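Local coordinates for protein ribulose-bisphosphate carboxylase (Alicyclobacillus acidocaldarius subsp. acidocaldarius, PDB 4NAS) that belongs to the ribulose-bisphosphate carboxylase large-chain family, pairing an N-terminal domain with a TIM-barrel catalytic domain that holds a calcium ion, at residues G366-D380 with D397-G409. Numbering follows the deposited sequence.
Sequences GHPGGARMGGRAFFD and DRPALRQALEKWG. With FMT (formic acid), chain I.
His367 meets Ala400 in a nearly linear hydrogen bond, NE2 donating to the backbone O over 3.1 Å with an N-H...O angle of 176°. The acceptor lies in the imidazole plane, although the donor is tilted from the carbonyl plane, and Ala400 O also takes the helical bond from Ala404 N. With CG anti to the backbone N (chi1 -171°), the ring of His367 reaches the side of helix 399-408, where Gln403 crosses it at about a right angle and sets OE1 at its edge, 3.3 Å from CE1. At one end of the interface Lys407, extended beyond CG and sliding past Pro368, gives NZ to Gly366 O at 2.7 Å in the carbonyl plane. Beside it, Trp408 brings CH2 to within 3.6 Å of His367 N, while its NE1 binds a formic acid.

Farther along, the CB of Ala400 is a knob among Met373, Arg376, Ala377 and Asp380. Bends at chi2 and chi3 carry the selenomethionine methyl CE of Met373 to 3.6 Å from that CB. Asp380 OD2 takes a weak direct bond from Leu401 N and reaches Ala400 N only through a water, which donates to OD2 and accepts from the amide. The alkyl chain of Arg398 passes the carboxylate obliquely without a salt bridge; its NH1 bonds Ala394 O.

In the second shell, Gly369 N donates to His367 ND1 (2.9 Å), and Pro368 CD and the backbone at Met373 and Gly374 cover opposite ring faces. The axes of segments 371-380 and 399-408 come within 7.7 Å, nearly perpendicular at 96°, consistent with the small side chains of Ala377, Ala400 and Ala404 meeting there; the C-terminal helix 399-408 thus packs across helix 371-386, both within the catalytic domain. With ND1 accepting and NE2 donating, His367 is probably a neutral NE2-H tautomer, fixed in rotation.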
loop_
_atom_site.group_PDB
_atom_site.type_symbol
_atom_site.label_atom_id
_atom_site.label_comp_id
_atom_site.label_asym_id
_atom_site.label_seq_id
_atom_site.Cartn_x
_atom_site.Cartn_y
_atom_site.Cartn_z
ATOM N N GLY B 366 -31.143 -0.417 -9.620
ATOM C CA GLY B 366 -31.559 -0.044 -10.965
ATOM C C GLY B 366 -32.826 -0.760 -11.412
ATOM O O GLY B 366 -33.321 -0.500 -12.502
ATOM N N HIS B 367 -33.338 -1.672 -10.586
ATOM C CA HIS B 367 -34.506 -2.444 -10.974
ATOM C C HIS B 367 -35.742 -1.536 -11.020
ATOM O O HIS B 367 -35.982 -0.750 -10.103
ATOM C CB HIS B 367 -34.713 -3.629 -10.035
ATOM C CG HIS B 367 -35.770 -4.590 -10.494
ATOM N ND1 HIS B 367 -37.115 -4.285 -10.475
ATOM C CD2 HIS B 367 -35.677 -5.855 -10.964
ATOM C CE1 HIS B 367 -37.804 -5.320 -10.924
ATOM N NE2 HIS B 367 -36.955 -6.286 -11.222
ATOM N N PRO B 368 -36.505 -1.622 -12.110
ATOM C CA PRO B 368 -37.647 -0.724 -12.319
ATOM C C PRO B 368 -38.587 -0.687 -11.128
ATOM O O PRO B 368 -39.132 0.376 -10.819
ATOM C CB PRO B 368 -38.344 -1.333 -13.534
ATOM C CG PRO B 368 -37.244 -1.963 -14.310
ATOM C CD PRO B 368 -36.245 -2.471 -13.286
ATOM N N GLY B 369 -38.739 -1.826 -10.452
ATOM C CA GLY B 369 -39.690 -1.960 -9.363
ATOM C C GLY B 369 -39.124 -1.695 -7.980
ATOM O O GLY B 369 -39.779 -1.969 -6.978
ATOM N N GLY B 370 -37.911 -1.160 -7.916
ATOM C CA GLY B 370 -37.287 -0.866 -6.632
ATOM C C GLY B 370 -36.371 -1.961 -6.101
ATOM O O GLY B 370 -36.353 -3.082 -6.626
ATOM N N ALA B 371 -35.608 -1.631 -5.059
ATOM C CA ALA B 371 -34.637 -2.562 -4.471
ATOM C C ALA B 371 -35.281 -3.895 -4.080
ATOM O O ALA B 371 -34.746 -4.961 -4.375
ATOM C CB ALA B 371 -33.962 -1.926 -3.263
ATOM N N ARG B 372 -36.436 -3.817 -3.426
ATOM C CA ARG B 372 -37.169 -5.011 -3.022
ATOM C C ARG B 372 -37.332 -5.985 -4.174
ATOM O O ARG B 372 -36.974 -7.160 -4.071
ATOM C CB ARG B 372 -38.555 -4.674 -2.468
ATOM C CG ARG B 372 -39.330 -5.945 -2.127
ATOM C CD ARG B 372 -40.650 -5.699 -1.414
ATOM N NE ARG B 372 -41.301 -6.985 -1.183
ATOM C CZ ARG B 372 -42.119 -7.573 -2.050
ATOM N NH1 ARG B 372 -42.413 -6.974 -3.200
ATOM N NH2 ARG B 372 -42.647 -8.754 -1.762
HETATM N N MSE B 373 -37.880 -5.483 -5.271
HETATM C CA MSE B 373 -38.010 -6.270 -6.483
HETATM C C MSE B 373 -36.655 -6.674 -7.057
HETATM O O MSE B 373 -36.527 -7.767 -7.606
HETATM C CB MSE B 373 -38.833 -5.504 -7.519
HETATM C CG MSE B 373 -40.276 -5.290 -7.085
HETATM SE SE MSE B 373 -41.256 -6.967 -6.893
HETATM C CE MSE B 373 -41.417 -7.382 -8.780
ATOM N N GLY B 374 -35.653 -5.794 -6.930
ATOM C CA GLY B 374 -34.325 -6.055 -7.449
ATOM C C GLY B 374 -33.705 -7.276 -6.801
ATOM O O GLY B 374 -33.046 -8.078 -7.463
ATOM N N GLY B 375 -33.912 -7.409 -5.499
ATOM C CA GLY B 375 -33.494 -8.601 -4.786
ATOM C C GLY B 375 -34.278 -9.855 -5.167
ATOM O O GLY B 375 -33.683 -10.914 -5.413
ATOM N N ARG B 376 -35.603 -9.740 -5.226
ATOM C CA ARG B 376 -36.456 -10.887 -5.554
ATOM C C ARG B 376 -36.017 -11.505 -6.882
ATOM O O ARG B 376 -35.924 -12.732 -7.000
ATOM C CB ARG B 376 -37.937 -10.486 -5.604
ATOM C CG ARG B 376 -38.491 -10.086 -4.247
ATOM C CD ARG B 376 -39.924 -9.623 -4.334
ATOM N NE ARG B 376 -40.830 -10.722 -4.642
ATOM C CZ ARG B 376 -41.392 -11.493 -3.721
ATOM N NH1 ARG B 376 -41.135 -11.277 -2.437
ATOM N NH2 ARG B 376 -42.219 -12.472 -4.083
ATOM N N ALA B 377 -35.730 -10.634 -7.855
ATOM C CA ALA B 377 -35.212 -11.022 -9.174
ATOM C C ALA B 377 -34.059 -12.017 -9.126
ATOM O O ALA B 377 -34.027 -12.978 -9.894
ATOM C CB ALA B 377 -34.761 -9.792 -9.936
ATOM N N PHE B 378 -33.092 -11.775 -8.247
ATOM C CA PHE B 378 -31.951 -12.674 -8.159
ATOM C C PHE B 378 -32.396 -14.021 -7.611
ATOM O O PHE B 378 -32.014 -15.074 -8.123
ATOM C CB PHE B 378 -30.817 -12.071 -7.320
ATOM C CG PHE B 378 -30.033 -11.000 -8.040
ATOM C CD1 PHE B 378 -29.020 -11.343 -8.932
ATOM C CD2 PHE B 378 -30.289 -9.655 -7.811
ATOM C CE1 PHE B 378 -28.295 -10.362 -9.604
ATOM C CE2 PHE B 378 -29.574 -8.674 -8.475
ATOM C CZ PHE B 378 -28.572 -9.026 -9.374
ATOM N N PHE B 379 -33.220 -13.992 -6.578
ATOM C CA PHE B 379 -33.779 -15.224 -6.055
ATOM C C PHE B 379 -34.631 -15.994 -7.090
ATOM O O PHE B 379 -34.613 -17.230 -7.114
ATOM C CB PHE B 379 -34.505 -14.960 -4.725
ATOM C CG PHE B 379 -33.562 -14.740 -3.564
ATOM C CD1 PHE B 379 -32.903 -15.816 -2.975
ATOM C CD2 PHE B 379 -33.311 -13.467 -3.079
ATOM C CE1 PHE B 379 -32.013 -15.626 -1.921
ATOM C CE2 PHE B 379 -32.416 -13.270 -2.014
ATOM C CZ PHE B 379 -31.776 -14.352 -1.437
ATOM N N ASP B 380 -35.325 -15.274 -7.973
ATOM C CA ASP B 380 -36.087 -15.909 -9.060
ATOM C C ASP B 380 -35.177 -16.682 -10.038
ATOM O O ASP B 380 -35.488 -17.806 -10.468
ATOM C CB ASP B 380 -36.914 -14.865 -9.833
ATOM C CG ASP B 380 -38.077 -14.299 -9.017
ATOM O OD1 ASP B 380 -38.598 -15.022 -8.144
ATOM O OD2 ASP B 380 -38.478 -13.130 -9.264
ATOM N N ASP B 397 -43.964 -16.629 -14.638
ATOM C CA ASP B 397 -44.694 -16.584 -13.368
ATOM C C ASP B 397 -44.073 -15.665 -12.317
ATOM O O ASP B 397 -44.578 -15.573 -11.197
ATOM C CB ASP B 397 -44.827 -17.985 -12.766
ATOM C CG ASP B 397 -45.574 -18.938 -13.666
ATOM O OD1 ASP B 397 -46.803 -18.761 -13.851
ATOM O OD2 ASP B 397 -44.928 -19.876 -14.181
ATOM N N ARG B 398 -42.975 -14.999 -12.667
ATOM C CA ARG B 398 -42.241 -14.176 -11.707
ATOM C C ARG B 398 -41.938 -12.794 -12.273
ATOM O O ARG B 398 -40.969 -12.620 -13.006
ATOM C CB ARG B 398 -40.948 -14.881 -11.299
ATOM C CG ARG B 398 -41.185 -16.202 -10.580
ATOM C CD ARG B 398 -39.984 -17.147 -10.684
ATOM N NE ARG B 398 -40.299 -18.435 -10.070
ATOM C CZ ARG B 398 -41.015 -19.389 -10.655
ATOM N NH1 ARG B 398 -41.492 -19.216 -11.882
ATOM N NH2 ARG B 398 -41.259 -20.519 -10.011
ATOM N N PRO B 399 -42.782 -11.801 -11.939
ATOM C CA PRO B 399 -42.658 -10.450 -12.497
ATOM C C PRO B 399 -41.307 -9.783 -12.202
ATOM O O PRO B 399 -40.862 -8.977 -13.015
ATOM C CB PRO B 399 -43.812 -9.686 -11.834
ATOM C CG PRO B 399 -44.111 -10.454 -10.597
ATOM C CD PRO B 399 -43.874 -11.886 -10.953
ATOM N N ALA B 400 -40.673 -10.104 -11.081
ATOM C CA ALA B 400 -39.367 -9.499 -10.767
ATOM C C ALA B 400 -38.330 -9.857 -11.825
ATOM O O ALA B 400 -37.733 -8.974 -12.452
ATOM C CB ALA B 400 -38.899 -9.910 -9.380
ATOM N N LEU B 401 -38.127 -11.156 -12.026
ATOM C CA LEU B 401 -37.216 -11.645 -13.053
ATOM C C LEU B 401 -37.585 -11.084 -14.419
ATOM O O LEU B 401 -36.718 -10.713 -15.205
ATOM C CB LEU B 401 -37.238 -13.173 -13.103
ATOM C CG LEU B 401 -36.334 -13.831 -14.151
ATOM C CD1 LEU B 401 -34.860 -13.461 -13.911
ATOM C CD2 LEU B 401 -36.516 -15.335 -14.165
ATOM N N ARG B 402 -38.889 -11.033 -14.692
ATOM C CA ARG B 402 -39.409 -10.500 -15.943
ATOM C C ARG B 402 -38.890 -9.081 -16.215
ATOM O O ARG B 402 -38.336 -8.803 -17.277
ATOM C CB ARG B 402 -40.938 -10.503 -15.877
ATOM C CG ARG B 402 -41.653 -9.846 -17.027
ATOM C CD ARG B 402 -43.121 -9.652 -16.654
ATOM N NE ARG B 402 -43.389 -8.332 -16.077
ATOM C CZ ARG B 402 -44.425 -8.053 -15.283
ATOM N NH1 ARG B 402 -44.600 -6.820 -14.817
ATOM N NH2 ARG B 402 -45.284 -9.007 -14.946
ATOM N N GLN B 403 -39.077 -8.184 -15.252
ATOM C CA GLN B 403 -38.591 -6.814 -15.381
ATOM C C GLN B 403 -37.070 -6.754 -15.548
ATOM O O GLN B 403 -36.550 -5.965 -16.348
ATOM C CB GLN B 403 -39.038 -5.975 -14.180
ATOM C CG GLN B 403 -40.540 -5.708 -14.166
ATOM C CD GLN B 403 -40.991 -4.857 -12.993
ATOM O OE1 GLN B 403 -40.998 -5.308 -11.849
ATOM N NE2 GLN B 403 -41.398 -3.614 -13.281
ATOM N N ALA B 404 -36.366 -7.599 -14.801
ATOM C CA ALA B 404 -34.908 -7.630 -14.841
ATOM C C ALA B 404 -34.432 -8.101 -16.194
ATOM O O ALA B 404 -33.477 -7.564 -16.731
ATOM C CB ALA B 404 -34.358 -8.537 -13.755
ATOM N N LEU B 405 -35.102 -9.106 -16.749
ATOM C CA LEU B 405 -34.759 -9.573 -18.088
ATOM C C LEU B 405 -35.028 -8.483 -19.119
ATOM O O LEU B 405 -34.337 -8.394 -20.127
ATOM C CB LEU B 405 -35.516 -10.849 -18.448
ATOM C CG LEU B 405 -35.186 -12.063 -17.584
ATOM C CD1 LEU B 405 -35.919 -13.288 -18.084
ATOM C CD2 LEU B 405 -33.672 -12.304 -17.525
ATOM N N GLU B 406 -36.029 -7.648 -18.854
ATOM C CA GLU B 406 -36.389 -6.584 -19.782
ATOM C C GLU B 406 -35.335 -5.486 -19.833
ATOM O O GLU B 406 -34.905 -5.075 -20.904
ATOM C CB GLU B 406 -37.746 -5.981 -19.417
ATOM N N LYS B 407 -34.928 -5.000 -18.671
ATOM C CA LYS B 407 -34.007 -3.879 -18.637
ATOM C C LYS B 407 -32.595 -4.258 -19.096
ATOM O O LYS B 407 -32.013 -3.584 -19.936
ATOM C CB LYS B 407 -33.966 -3.259 -17.241
ATOM C CG LYS B 407 -33.246 -1.923 -17.202
ATOM C CD LYS B 407 -33.449 -1.208 -15.880
ATOM C CE LYS B 407 -33.361 0.305 -16.055
ATOM N NZ LYS B 407 -33.464 1.008 -14.746
ATOM N N TRP B 408 -32.057 -5.345 -18.563
ATOM C CA TRP B 408 -30.644 -5.681 -18.794
ATOM C C TRP B 408 -30.400 -6.891 -19.691
ATOM O O TRP B 408 -29.247 -7.291 -19.894
ATOM C CB TRP B 408 -29.925 -5.931 -17.467
ATOM C CG TRP B 408 -29.974 -4.801 -16.507
ATOM C CD1 TRP B 408 -29.361 -3.588 -16.634
ATOM C CD2 TRP B 408 -30.654 -4.780 -15.242
ATOM N NE1 TRP B 408 -29.637 -2.802 -15.535
ATOM C CE2 TRP B 408 -30.434 -3.507 -14.671
ATOM C CE3 TRP B 408 -31.446 -5.703 -14.549
ATOM C CZ2 TRP B 408 -30.965 -3.139 -13.438
ATOM C CZ3 TRP B 408 -31.976 -5.337 -13.327
ATOM C CH2 TRP B 408 -31.729 -4.066 -12.781
ATOM N N GLY B 409 -31.466 -7.479 -20.217
ATOM C CA GLY B 409 -31.346 -8.749 -20.904
ATOM C C GLY B 409 -31.117 -9.857 -19.889
ATOM O O GLY B 409 -30.553 -10.905 -20.204
HETATM C C FMT I . -28.358 0.625 -15.601
HETATM O O1 FMT I . -27.974 0.115 -16.656
HETATM O O2 FMT I . -28.835 -0.004 -14.654
HETATM O O HOH W 1 -41.044 -12.249 -9.170
#